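Local coordinates for protein mevalonate 3-kinase (PDB 4RKS) that catalyses the ATP-dependent phosphorylation of (R)-mevalonate to (R)-3-phosphomevalonate in an alternative mevalonate pathway of extreme acidophiles, at residues V35-G39 with D253-H258; V268-M273 with V293-V299; P49-S53 with K224-D228; S53-A57 with R163-L169. All coordinates share one frame; numbering follows the deposited sequence.

Contact 1 of 4, residues V35-G39 with D253-H258. With MEV ((R)-mevalonate), chain C.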
loop_
_atom_site.group_PDB
_atom_site.type_symbol
_atom_site.label_atom_id
_atom_site.label_comp_id
_atom_site.label_asym_id
_atom_site.label_seq_id
_atom_site.Cartn_x
_atom_site.Cartn_y
_atom_site.Cartn_z
ATOM N N VAL A 35 0.427 0.997 8.349
ATOM C CA VAL A 35 0.642 1.654 9.645
ATOM C C VAL A 35 -0.021 0.854 10.780
ATOM O O VAL A 35 0.547 0.686 11.869
ATOM C CB VAL A 35 0.114 3.119 9.616
ATOM C CG1 VAL A 35 -0.059 3.677 11.021
ATOM C CG2 VAL A 35 1.056 4.004 8.793
ATOM N N VAL A 36 -1.232 0.376 10.527
ATOM C CA VAL A 36 -1.806 -0.733 11.304
ATOM C C VAL A 36 -1.873 -1.877 10.313
ATOM O O VAL A 36 -2.551 -1.780 9.281
ATOM C CB VAL A 36 -3.196 -0.405 11.904
ATOM C CG1 VAL A 36 -3.815 -1.645 12.601
ATOM C CG2 VAL A 36 -3.078 0.751 12.905
ATOM N N LEU A 37 -1.128 -2.936 10.606
ATOM C CA LEU A 37 -0.726 -3.893 9.593
ATOM C C LEU A 37 -1.778 -4.954 9.355
ATOM O O LEU A 37 -2.276 -5.553 10.306
ATOM C CB LEU A 37 0.604 -4.543 9.999
ATOM C CG LEU A 37 1.755 -3.543 10.119
ATOM C CD1 LEU A 37 3.015 -4.207 10.681
ATOM C CD2 LEU A 37 2.015 -2.925 8.762
ATOM N N LEU A 38 -2.089 -5.207 8.082
ATOM C CA LEU A 38 -3.109 -6.194 7.743
ATOM C C LEU A 38 -2.582 -7.629 7.676
ATOM O O LEU A 38 -1.573 -7.908 7.035
ATOM C CB LEU A 38 -3.759 -5.844 6.405
ATOM C CG LEU A 38 -4.814 -6.856 5.958
ATOM C CD1 LEU A 38 -6.016 -6.780 6.888
ATOM C CD2 LEU A 38 -5.214 -6.575 4.517
ATOM N N GLY A 39 -3.289 -8.536 8.339
ATOM C CA GLY A 39 -3.048 -9.950 8.177
ATOM C C GLY A 39 -4.368 -10.678 8.148
ATOM O O GLY A 39 -5.109 -10.674 9.142
ATOM N N ASP A 253 2.630 -1.504 16.787
ATOM C CA ASP A 253 1.838 -2.411 15.959
ATOM C C ASP A 253 2.736 -3.368 15.183
ATOM O O ASP A 253 2.459 -4.560 15.107
ATOM C CB ASP A 253 0.951 -1.635 14.986
ATOM C CG ASP A 253 -0.176 -2.492 14.416
ATOM O OD1 ASP A 253 -1.181 -2.680 15.135
ATOM O OD2 ASP A 253 -0.054 -2.979 13.265
ATOM N N THR A 254 3.810 -2.829 14.609
ATOM C CA THR A 254 4.791 -3.617 13.863
ATOM C C THR A 254 5.359 -4.743 14.734
ATOM O O THR A 254 5.479 -5.885 14.290
ATOM C CB THR A 254 5.954 -2.728 13.339
ATOM O OG1 THR A 254 5.496 -1.925 12.246
ATOM C CG2 THR A 254 7.123 -3.565 12.867
ATOM N N GLU A 255 5.695 -4.427 15.976
ATOM C CA GLU A 255 6.302 -5.415 16.866
ATOM C C GLU A 255 5.315 -6.527 17.276
ATOM O O GLU A 255 5.674 -7.705 17.308
ATOM C CB GLU A 255 6.899 -4.700 18.089
ATOM C CG GLU A 255 8.061 -3.765 17.673
ATOM C CD GLU A 255 8.600 -2.860 18.785
ATOM O OE1 GLU A 255 7.854 -2.524 19.730
ATOM O OE2 GLU A 255 9.784 -2.465 18.694
ATOM N N GLU A 256 4.081 -6.156 17.588
ATOM C CA GLU A 256 3.024 -7.140 17.862
ATOM C C GLU A 256 2.759 -8.056 16.659
ATOM O O GLU A 256 2.673 -9.277 16.786
ATOM C CB GLU A 256 1.736 -6.421 18.251
ATOM C CG GLU A 256 0.515 -7.327 18.341
ATOM C CD GLU A 256 -0.749 -6.557 18.672
ATOM O OE1 GLU A 256 -0.643 -5.417 19.172
ATOM O OE2 GLU A 256 -1.849 -7.089 18.431
ATOM N N TYR A 257 2.619 -7.443 15.489
ATOM C CA TYR A 257 2.345 -8.164 14.251
ATOM C C TYR A 257 3.427 -9.185 13.944
ATOM O O TYR A 257 3.137 -10.342 13.630
ATOM C CB TYR A 257 2.218 -7.148 13.121
ATOM C CG TYR A 257 1.865 -7.643 11.742
ATOM C CD1 TYR A 257 0.561 -8.026 11.420
ATOM C CD2 TYR A 257 2.812 -7.635 10.736
ATOM C CE1 TYR A 257 0.230 -8.419 10.142
ATOM C CE2 TYR A 257 2.493 -8.026 9.454
ATOM C CZ TYR A 257 1.207 -8.417 9.160
ATOM O OH TYR A 257 0.919 -8.793 7.875
ATOM N N HIS A 258 4.686 -8.784 14.052
ATOM C CA HIS A 258 5.741 -9.713 13.674
ATOM C C HIS A 258 6.067 -10.727 14.771
ATOM O O HIS A 258 6.653 -11.774 14.495
ATOM C CB HIS A 258 6.965 -8.931 13.220
ATOM C CG HIS A 258 6.772 -8.307 11.873
ATOM N ND1 HIS A 258 6.700 -9.055 10.720
ATOM C CD2 HIS A 258 6.577 -7.019 11.499
ATOM C CE1 HIS A 258 6.498 -8.254 9.689
ATOM N NE2 HIS A 258 6.421 -7.013 10.132
HETATM C C8 MEV C . -0.984 -5.869 3.123
HETATM O O8 MEV C . -1.860 -6.594 2.281
HETATM C C2 MEV C . -0.045 -6.857 3.780
HETATM C C3 MEV C . 1.193 -6.297 4.460
HETATM O O7 MEV C . 1.897 -5.393 3.647
HETATM C C4 MEV C . 0.831 -5.596 5.759
HETATM C C5 MEV C . 0.385 -4.158 5.570
HETATM O O3 MEV C . 1.035 -3.353 4.837
HETATM O O4 MEV C . -0.665 -3.768 6.132
HETATM C C6 MEV C . 2.094 -7.475 4.756
#
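Leu37 lies across the face of the Tyr257 ring, and this is where the packing is tightest. Its CB sits 3.6 Å from the ring centroid, almost on the normal, a CH-pi contact over the centre of the face. With CG turned away from the carbonyl carbon (chi1 -62°), the isobutyl group points at helix 243-262: CD1 comes within 3.4 Å of Tyr257 CD2 and also touches Thr254 CA, while the other branch, CD2, turns to the carboxylate end of mevalonate. The backbone N of Leu37 donates to Asp253 OD2 at 2.9 Å, nearly straight at 167°, reaching that oxygen on its syn side but 32° out of the carboxylate plane. Asp253 OD1 is engaged elsewhere, by His230 and by a salt bridge to Arg223. The loop 35-39 follows a strand of the N-terminal GHMP-kinase domain and begins with a classic beta bulge, in which Val35 and Val36 both face Ala54; the helix lies in the C-terminal domain, and mevalonate is held where the two meet. Leu38 N gives the ligand O4 a hydrogen bond of 2.8 Å, and Leu38 O receives a weak one from Tyr257 OH, which also stands 3.6 Å from the ligand methyl C6. Away from this buried core the helix changes character: Glu255 points into solvent and Glu256, partly exposed, turns to His226, neither meeting the loop.

Contact 2 of 4, residues V268-M273 with V293-V299. With MEV ((R)-mevalonate), chain C; SO4 (sulfate ion), chain E; SO4 (sulfate ion), chain D.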
loop_
_atom_site.group_PDB
_atom_site.type_symbol
_atom_site.label_atom_id
_atom_site.label_comp_id
_atom_site.label_asym_id
_atom_site.label_seq_id
_atom_site.Cartn_x
_atom_site.Cartn_y
_atom_site.Cartn_z
ATOM N N VAL A 268 9.891 -12.294 9.089
ATOM C CA VAL A 268 10.174 -11.202 8.181
ATOM C C VAL A 268 11.412 -10.409 8.607
ATOM O O VAL A 268 12.179 -9.961 7.759
ATOM C CB VAL A 268 8.976 -10.239 8.082
ATOM C CG1 VAL A 268 9.303 -9.075 7.161
ATOM C CG2 VAL A 268 7.742 -10.976 7.596
ATOM N N ILE A 269 11.599 -10.224 9.914
ATOM C CA ILE A 269 12.726 -9.427 10.387
ATOM C C ILE A 269 13.943 -10.329 10.570
ATOM O O ILE A 269 14.065 -11.053 11.561
ATOM C CB ILE A 269 12.403 -8.685 11.697
ATOM C CG1 ILE A 269 11.173 -7.798 11.504
ATOM C CG2 ILE A 269 13.574 -7.813 12.114
ATOM C CD1 ILE A 269 10.703 -7.104 12.768
ATOM N N ARG A 270 14.823 -10.284 9.577
ATOM C CA ARG A 270 15.996 -11.139 9.493
ATOM C C ARG A 270 17.161 -10.515 10.263
ATOM O O ARG A 270 17.024 -9.417 10.808
ATOM C CB ARG A 270 16.357 -11.371 8.023
ATOM C CG ARG A 270 15.216 -11.995 7.198
ATOM C CD ARG A 270 15.007 -13.476 7.528
ATOM N NE ARG A 270 16.213 -14.257 7.244
ATOM C CZ ARG A 270 16.541 -14.734 6.043
ATOM N NH1 ARG A 270 15.743 -14.525 5.004
ATOM N NH2 ARG A 270 17.669 -15.421 5.878
ATOM N N GLU A 271 18.302 -11.205 10.302
ATOM C CA GLU A 271 19.394 -10.842 11.212
ATOM C C GLU A 271 19.909 -9.411 11.055
ATOM O O GLU A 271 19.993 -8.675 12.039
ATOM C CB GLU A 271 20.572 -11.813 11.057
ATOM C CG GLU A 271 21.749 -11.454 11.957
ATOM C CD GLU A 271 22.905 -12.435 11.856
ATOM O OE1 GLU A 271 23.867 -12.148 11.109
ATOM O OE2 GLU A 271 22.854 -13.483 12.537
ATOM N N ASN A 272 20.263 -9.016 9.836
ATOM C CA ASN A 272 20.781 -7.667 9.617
ATOM C C ASN A 272 19.697 -6.603 9.790
ATOM O O ASN A 272 19.997 -5.437 10.091
ATOM C CB ASN A 272 21.417 -7.550 8.230
ATOM C CG ASN A 272 22.707 -8.344 8.114
ATOM O OD1 ASN A 272 23.304 -8.720 9.118
ATOM N ND2 ASN A 272 23.138 -8.600 6.885
ATOM N N MET A 273 18.441 -7.005 9.597
ATOM C CA MET A 273 17.319 -6.103 9.848
ATOM C C MET A 273 17.192 -5.834 11.347
ATOM O O MET A 273 16.984 -4.697 11.768
ATOM C CB MET A 273 16.015 -6.681 9.289
ATOM C CG MET A 273 15.953 -6.672 7.779
ATOM S SD MET A 273 14.538 -7.567 7.121
ATOM C CE MET A 273 13.185 -6.427 7.486
ATOM N N VAL A 293 7.995 -2.317 9.852
ATOM C CA VAL A 293 8.309 -3.405 8.926
ATOM C C VAL A 293 6.990 -4.008 8.451
ATOM O O VAL A 293 6.172 -4.392 9.279
ATOM C CB VAL A 293 9.173 -4.512 9.591
ATOM C CG1 VAL A 293 9.452 -5.646 8.611
ATOM C CG2 VAL A 293 10.476 -3.924 10.164
ATOM N N THR A 294 6.768 -4.084 7.140
ATOM C CA THR A 294 5.519 -4.673 6.643
ATOM C C THR A 294 5.760 -6.139 6.263
ATOM O O THR A 294 6.067 -6.942 7.126
ATOM C CB THR A 294 4.931 -3.866 5.445
ATOM O OG1 THR A 294 5.866 -3.833 4.353
ATOM C CG2 THR A 294 4.633 -2.433 5.876
ATOM N N GLY A 295 5.641 -6.495 4.989
ATOM C CA GLY A 295 5.809 -7.889 4.596
ATOM C C GLY A 295 7.134 -8.190 3.911
ATOM O O GLY A 295 7.580 -9.327 3.879
ATOM N N GLY A 296 7.765 -7.164 3.358
ATOM C CA GLY A 296 9.006 -7.343 2.632
ATOM C C GLY A 296 10.226 -7.130 3.506
ATOM O O GLY A 296 10.119 -6.860 4.701
ATOM N N SER A 297 11.399 -7.259 2.910
ATOM C CA SER A 297 12.642 -7.143 3.664
ATOM C C SER A 297 13.092 -5.693 3.777
ATOM O O SER A 297 14.247 -5.368 3.514
ATOM C CB SER A 297 13.733 -7.991 3.006
ATOM O OG SER A 297 13.301 -9.334 2.890
ATOM N N ASN A 298 12.171 -4.822 4.173
ATOM C CA ASN A 298 12.489 -3.417 4.314
ATOM C C ASN A 298 12.239 -2.927 5.730
ATOM O O ASN A 298 11.347 -3.424 6.428
ATOM C CB ASN A 298 11.688 -2.593 3.308
ATOM C CG ASN A 298 11.808 -3.128 1.898
ATOM O OD1 ASN A 298 12.860 -3.017 1.279
ATOM N ND2 ASN A 298 10.729 -3.717 1.386
ATOM N N VAL A 299 13.061 -1.977 6.165
ATOM C CA VAL A 299 12.820 -1.272 7.414
ATOM C C VAL A 299 12.590 0.195 7.106
ATOM O O VAL A 299 13.485 0.886 6.593
ATOM C CB VAL A 299 13.989 -1.421 8.403
ATOM C CG1 VAL A 299 13.734 -0.581 9.654
ATOM C CG2 VAL A 299 14.196 -2.876 8.756
HETATM C C8 MEV C . -0.984 -5.869 3.123
HETATM O O8 MEV C . -1.860 -6.594 2.281
HETATM C C2 MEV C . -0.045 -6.857 3.780
HETATM C C3 MEV C . 1.193 -6.297 4.460
HETATM O O7 MEV C . 1.897 -5.393 3.647
HETATM C C4 MEV C . 0.831 -5.596 5.759
HETATM C C5 MEV C . 0.385 -4.158 5.570
HETATM O O3 MEV C . 1.035 -3.353 4.837
HETATM O O4 MEV C . -0.665 -3.768 6.132
HETATM C C6 MEV C . 2.094 -7.475 4.756
HETATM S S SO4 E . 17.968 -14.838 10.414
HETATM O O1 SO4 E . 17.284 -14.423 11.636
HETATM O O2 SO4 E . 17.114 -15.775 9.687
HETATM O O3 SO4 E . 18.242 -13.672 9.579
HETATM O O4 SO4 E . 19.234 -15.484 10.751
HETATM S S SO4 D . 17.745 -15.496 1.733
HETATM O O1 SO4 D . 18.170 -16.095 2.995
HETATM O O2 SO4 D . 16.318 -15.209 1.800
HETATM O O3 SO4 D . 18.490 -14.260 1.495
HETATM O O4 SO4 D . 17.995 -16.425 0.634
HETATM O O HOH W 1 12.008 -10.705 5.077
#
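Val268 CG1 drives into the turn formed by residues 293-299, meeting Val293 CG1 at 3.7 Å and the carbonyl oxygen Gly296 O at 3.4 Å. This methyl stands anti to the backbone N (chi1 178°), which carries it in among the carbonyls of Gly295 and Gly296. Ile269 crosses Val293 at a slant, its CG1 near both methyls and its CD1 nearest CG2. Farther along, Met273 bends at its last torsion (chi3 74°) and lays CE 3.8 Å from Ser297 C and 3.9 Å from Val299 CG2. Its sulphur meanwhile accepts a weak hydrogen bond from Arg270 N, the N-cap residue of helix 271-283.

One water joins the segments by polar means, donating to Val268 O (2.8 Å) and to Ser297 OG (2.9 Å), a hydroxyl also bonded to Tyr202 O. Ser297 centres an inverse gamma turn that leads into strand 298-304. Behind the turn, Gly295 N lies 3.7 Å from mevalonate C6, and Thr294 and Gly295 both belong to the mevalonate pocket. On the outer side Arg270 binds two sulfates, probably from the crystallisation liquor. The direct contact is thus van der Waals packing, with its polar link supplied through water.

Contact 3 of 4, residues P49-S53 with K224-D228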
loop_
_atom_site.group_PDB
_atom_site.type_symbol
_atom_site.label_atom_id
_atom_site.label_comp_id
_atom_site.label_asym_id
_atom_site.label_seq_id
_atom_site.Cartn_x
_atom_site.Cartn_y
_atom_site.Cartn_z
ATOM N N PRO A 49 -10.354 -7.575 3.499
ATOM C CA PRO A 49 -9.535 -7.653 4.721
ATOM C C PRO A 49 -10.316 -8.235 5.909
ATOM O O PRO A 49 -11.442 -7.804 6.147
ATOM C CB PRO A 49 -9.171 -6.190 4.997
ATOM C CG PRO A 49 -9.271 -5.519 3.675
ATOM C CD PRO A 49 -10.400 -6.204 2.956
ATOM N N LEU A 50 -9.732 -9.180 6.639
ATOM C CA LEU A 50 -10.437 -9.777 7.776
ATOM C C LEU A 50 -10.625 -8.801 8.928
ATOM O O LEU A 50 -11.510 -8.978 9.762
ATOM C CB LEU A 50 -9.698 -11.016 8.274
ATOM C CG LEU A 50 -10.021 -12.304 7.526
ATOM C CD1 LEU A 50 -9.253 -13.470 8.117
ATOM C CD2 LEU A 50 -11.522 -12.579 7.544
ATOM N N HIS A 51 -9.792 -7.765 8.984
ATOM C CA HIS A 51 -9.872 -6.833 10.096
ATOM C C HIS A 51 -9.429 -5.429 9.698
ATOM O O HIS A 51 -8.947 -5.214 8.583
ATOM C CB HIS A 51 -9.035 -7.345 11.277
ATOM C CG HIS A 51 -7.551 -7.315 11.045
ATOM N ND1 HIS A 51 -6.807 -6.155 11.118
ATOM C CD2 HIS A 51 -6.667 -8.311 10.780
ATOM C CE1 HIS A 51 -5.532 -6.433 10.898
ATOM N NE2 HIS A 51 -5.420 -7.733 10.685
ATOM N N THR A 52 -9.602 -4.479 10.612
ATOM C CA THR A 52 -9.283 -3.070 10.340
ATOM C C THR A 52 -7.770 -2.822 10.222
ATOM O O THR A 52 -6.992 -3.378 10.987
ATOM C CB THR A 52 -9.870 -2.165 11.441
ATOM O OG1 THR A 52 -11.301 -2.250 11.403
ATOM C CG2 THR A 52 -9.442 -0.709 11.270
ATOM N N SER A 53 -7.363 -2.013 9.248
ATOM C CA SER A 53 -5.952 -1.677 9.065
ATOM C C SER A 53 -5.817 -0.198 8.736
ATOM O O SER A 53 -6.815 0.485 8.549
ATOM C CB SER A 53 -5.322 -2.530 7.961
ATOM O OG SER A 53 -6.063 -2.433 6.754
ATOM N N LYS A 224 -7.007 -8.976 15.814
ATOM C CA LYS A 224 -8.012 -8.270 15.026
ATOM C C LYS A 224 -8.661 -7.155 15.831
ATOM O O LYS A 224 -8.931 -6.081 15.301
ATOM C CB LYS A 224 -9.088 -9.241 14.515
ATOM C CG LYS A 224 -8.566 -10.219 13.479
ATOM C CD LYS A 224 -9.412 -11.460 13.422
ATOM C CE LYS A 224 -10.834 -11.136 13.088
ATOM N NZ LYS A 224 -11.611 -12.382 12.857
ATOM N N LYS A 225 -8.912 -7.414 17.111
ATOM C CA LYS A 225 -9.477 -6.397 17.991
ATOM C C LYS A 225 -8.459 -5.295 18.311
ATOM O O LYS A 225 -8.802 -4.109 18.321
ATOM C CB LYS A 225 -9.999 -7.039 19.279
ATOM C CG LYS A 225 -11.247 -7.886 19.043
ATOM C CD LYS A 225 -11.954 -8.217 20.344
ATOM C CE LYS A 225 -13.260 -8.943 20.090
ATOM N NZ LYS A 225 -14.104 -8.968 21.315
ATOM N N HIS A 226 -7.213 -5.694 18.555
ATOM C CA HIS A 226 -6.114 -4.755 18.807
ATOM C C HIS A 226 -5.893 -3.846 17.605
ATOM O O HIS A 226 -5.551 -2.665 17.748
ATOM C CB HIS A 226 -4.810 -5.499 19.124
ATOM C CG HIS A 226 -4.803 -6.194 20.452
ATOM N ND1 HIS A 226 -3.950 -7.241 20.741
ATOM C CD2 HIS A 226 -5.538 -5.990 21.573
ATOM C CE1 HIS A 226 -4.163 -7.653 21.978
ATOM N NE2 HIS A 226 -5.121 -6.911 22.505
ATOM N N ALA A 227 -6.067 -4.413 16.414
ATOM C CA ALA A 227 -5.898 -3.654 15.186
ATOM C C ALA A 227 -6.916 -2.524 15.153
ATOM O O ALA A 227 -6.555 -1.378 14.898
ATOM C CB ALA A 227 -6.045 -4.548 13.971
ATOM N N ASP A 228 -8.178 -2.851 15.432
ATOM C CA ASP A 228 -9.260 -1.871 15.391
ATOM C C ASP A 228 -9.022 -0.789 16.438
ATOM O O ASP A 228 -9.247 0.393 16.184
ATOM C CB ASP A 228 -10.625 -2.545 15.608
ATOM C CG ASP A 228 -11.789 -1.651 15.209
ATOM O OD1 ASP A 228 -12.051 -1.506 13.989
ATOM O OD2 ASP A 228 -12.444 -1.096 16.117
HETATM O O HOH W 2 -12.925 -10.829 10.921
HETATM O O HOH W 3 -10.885 -5.139 13.147
#
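Thr52 and Asp228 make the direct polar link: Thr52 OG1 donates at 2.8 Å to Asp228 OD1, which receives it on its anti lone pair, away from the other carboxylate oxygen, and Ser174 N also bonds to this hydroxyl. Asp228 CG lies anti to its backbone N (chi1 -165°), which swings the carboxylate off the helix toward the threonine. The imidazole of His51 is fixed at both nitrogens: ND1 donates to Thr52 O at 2.8 Å, approaching from above the carbonyl plane, and NE2 is bonded to Gly39 N, in the loop bearing substrate-binding Leu38.

Two waters add indirect links. One accepts from Thr52 N and donates to Lys224 O; the other accepts from Lys224 NZ at 2.8 Å and donates to Leu50 O at 2.6 Å.

Packing supplies the rest. Ala227 CB packs over the pair Thr52 O (3.3 Å) and His51 ND1 (3.4 Å), and the chain of Lys224 lies obliquely across His51, CG to CB 3.7 Å.

The segment 49-53 runs between helix 220-238 of the C-terminal domain and strand 169-174 of the N-terminal one, where Trp173 touches both Thr52 and Asp228 and the backbone of Ser53 pairs with Thr172.

Contact 4 of 4, residues S53-A57 with R163-L169. With MEV ((R)-mevalonate), chain C.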
loop_
_atom_site.group_PDB
_atom_site.type_symbol
_atom_site.label_atom_id
_atom_site.label_comp_id
_atom_site.label_asym_id
_atom_site.label_seq_id
_atom_site.Cartn_x
_atom_site.Cartn_y
_atom_site.Cartn_z
ATOM N N SER A 53 -7.363 -2.013 9.248
ATOM C CA SER A 53 -5.952 -1.677 9.065
ATOM C C SER A 53 -5.817 -0.198 8.736
ATOM O O SER A 53 -6.815 0.485 8.549
ATOM C CB SER A 53 -5.322 -2.530 7.961
ATOM O OG SER A 53 -6.063 -2.433 6.754
ATOM N N ALA A 54 -4.579 0.290 8.681
ATOM C CA ALA A 54 -4.307 1.675 8.309
ATOM C C ALA A 54 -3.014 1.772 7.489
ATOM O O ALA A 54 -2.146 0.903 7.567
ATOM C CB ALA A 54 -4.218 2.571 9.570
ATOM N N GLY A 55 -2.883 2.823 6.692
ATOM C CA GLY A 55 -1.691 2.948 5.879
ATOM C C GLY A 55 -1.429 4.336 5.337
ATOM O O GLY A 55 -2.264 5.235 5.461
ATOM N N ILE A 56 -0.260 4.496 4.721
ATOM C CA ILE A 56 0.121 5.741 4.043
ATOM C C ILE A 56 0.535 5.442 2.608
ATOM O O ILE A 56 1.085 4.374 2.343
ATOM C CB ILE A 56 1.325 6.434 4.717
ATOM C CG1 ILE A 56 2.388 5.385 5.046
ATOM C CG2 ILE A 56 0.912 7.224 5.926
ATOM C CD1 ILE A 56 3.672 5.957 5.637
ATOM N N ALA A 57 0.288 6.375 1.693
ATOM C CA ALA A 57 0.904 6.321 0.368
ATOM C C ALA A 57 2.233 7.079 0.405
ATOM O O ALA A 57 2.342 8.105 1.072
ATOM C CB ALA A 57 -0.014 6.903 -0.683
ATOM N N ARG A 163 -5.651 2.371 0.134
ATOM C CA ARG A 163 -4.584 3.215 0.657
ATOM C C ARG A 163 -4.084 4.125 -0.454
ATOM O O ARG A 163 -3.879 5.319 -0.268
ATOM C CB ARG A 163 -3.423 2.369 1.198
ATOM C CG ARG A 163 -3.685 1.603 2.476
ATOM C CD ARG A 163 -2.521 0.607 2.724
ATOM N NE ARG A 163 -2.673 -0.147 3.962
ATOM C CZ ARG A 163 -1.820 -1.081 4.388
ATOM N NH1 ARG A 163 -0.747 -1.393 3.672
ATOM N NH2 ARG A 163 -2.044 -1.707 5.536
ATOM N N SER A 164 -3.888 3.534 -1.623
ATOM C CA SER A 164 -3.326 4.259 -2.735
ATOM C C SER A 164 -4.398 5.061 -3.477
ATOM O O SER A 164 -4.096 6.085 -4.068
ATOM C CB SER A 164 -2.614 3.290 -3.681
ATOM O OG SER A 164 -2.099 3.979 -4.801
ATOM N N LEU A 165 -5.649 4.604 -3.440
ATOM C CA LEU A 165 -6.717 5.327 -4.126
ATOM C C LEU A 165 -6.929 6.710 -3.498
ATOM O O LEU A 165 -7.023 7.710 -4.199
ATOM C CB LEU A 165 -8.025 4.516 -4.106
ATOM C CG LEU A 165 -9.203 5.127 -4.875
ATOM C CD1 LEU A 165 -8.859 5.340 -6.335
ATOM C CD2 LEU A 165 -10.467 4.269 -4.735
ATOM N N PHE A 166 -6.972 6.772 -2.172
ATOM C CA PHE A 166 -7.332 8.017 -1.500
ATOM C C PHE A 166 -6.123 8.851 -1.073
ATOM O O PHE A 166 -6.185 10.085 -1.028
ATOM C CB PHE A 166 -8.219 7.712 -0.302
ATOM C CG PHE A 166 -9.598 7.268 -0.694
ATOM C CD1 PHE A 166 -10.561 8.199 -1.046
ATOM C CD2 PHE A 166 -9.916 5.929 -0.736
ATOM C CE1 PHE A 166 -11.836 7.798 -1.425
ATOM C CE2 PHE A 166 -11.198 5.512 -1.113
ATOM C CZ PHE A 166 -12.151 6.452 -1.455
ATOM N N GLY A 167 -5.023 8.184 -0.789
ATOM C CA GLY A 167 -3.786 8.896 -0.524
ATOM C C GLY A 167 -3.612 9.300 0.922
ATOM O O GLY A 167 -4.479 9.058 1.754
ATOM N N GLY A 168 -2.486 9.935 1.232
ATOM C CA GLY A 168 -2.218 10.341 2.602
ATOM C C GLY A 168 -2.282 9.206 3.610
ATOM O O GLY A 168 -1.899 8.061 3.324
ATOM N N LEU A 169 -2.744 9.525 4.814
ATOM C CA LEU A 169 -2.961 8.517 5.838
ATOM C C LEU A 169 -4.416 8.096 5.790
ATOM O O LEU A 169 -5.298 8.945 5.826
ATOM C CB LEU A 169 -2.623 9.049 7.229
ATOM C CG LEU A 169 -2.985 8.184 8.431
ATOM C CD1 LEU A 169 -2.190 6.886 8.406
ATOM C CD2 LEU A 169 -2.745 8.965 9.749
HETATM C C8 MEV C . -0.984 -5.869 3.123
HETATM O O8 MEV C . -1.860 -6.594 2.281
HETATM C C2 MEV C . -0.045 -6.857 3.780
HETATM C C3 MEV C . 1.193 -6.297 4.460
HETATM O O7 MEV C . 1.897 -5.393 3.647
HETATM C C4 MEV C . 0.831 -5.596 5.759
HETATM C C5 MEV C . 0.385 -4.158 5.570
HETATM O O3 MEV C . 1.035 -3.353 4.837
HETATM O O4 MEV C . -0.665 -3.768 6.132
HETATM C C6 MEV C . 2.094 -7.475 4.756
HETATM O O HOH W 4 -4.787 0.134 5.412
#
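Arg163 stretches beside strand 53-59, its extended chain passing the bare backbone of Gly55 with NE 3.8 Å from Gly55 CA. The setting is the N-terminal domain of a GHMP kinase, where helix 161-166 ends in a glycine turn and the chain returns as strand 169-174, antiparallel to strand 53-59. Arg163 CG leaves anti to the carbonyl carbon (chi1 -71°) and the later torsions are all extended, so the guanidinium arrives edge-on at the mevalonate carboxylate. NH1 donates to ligand O3 at 2.9 Å and NH2 to ligand O4 at 2.6 Å, both bonds nearly straight (173° and 164°): a two-pronged grip in which the ligand carbon C5 lies in the guanidinium plane. At another edge a water in that plane accepts from Arg163 NE at 2.6 Å and donates to Ser53 OG, which should help fix the plane's rotation. The paired charges would be expected to stabilise the carboxylate as an anion.

Beyond Gly55 the strands themselves pair. Ile56 and Leu169 form a non-hydrogen-bonded antiparallel pair whose side chains share one face and cross at a slant, with Ile56 CG2 4.0 Å from Leu169 CD1. Gly167, at positive phi, ends the helix, and Gly168, also at positive phi, turns its carbonyl to strand 53-59. Gly168 O accepts from Ala57 N at 3.2 Å and takes a CA-H...O contact of equal length from Ile56 CA.

Mevalonate is the common point of contacts 1, 2 and 4: the first and last bind its carboxylate from the loop and helix 161-166, while the second lies against its C6 methyl. Contacts 1 and 2, with centres 12 Å apart, are joined by a probable hydrogen bond from His258 NE2 to Val293 O, 2.8 Å. Contact 1 meets contact 4 through the backbone, Val35 N to Ala54 O at 2.7 Å, where the bulge joins strand 53-59. Contact 3, whose centre is 10 Å from that of contact 1, shares Ser53 with contact 4 and stays a layer behind the ligand, with the His51 side chain about 7 Å from mevalonate.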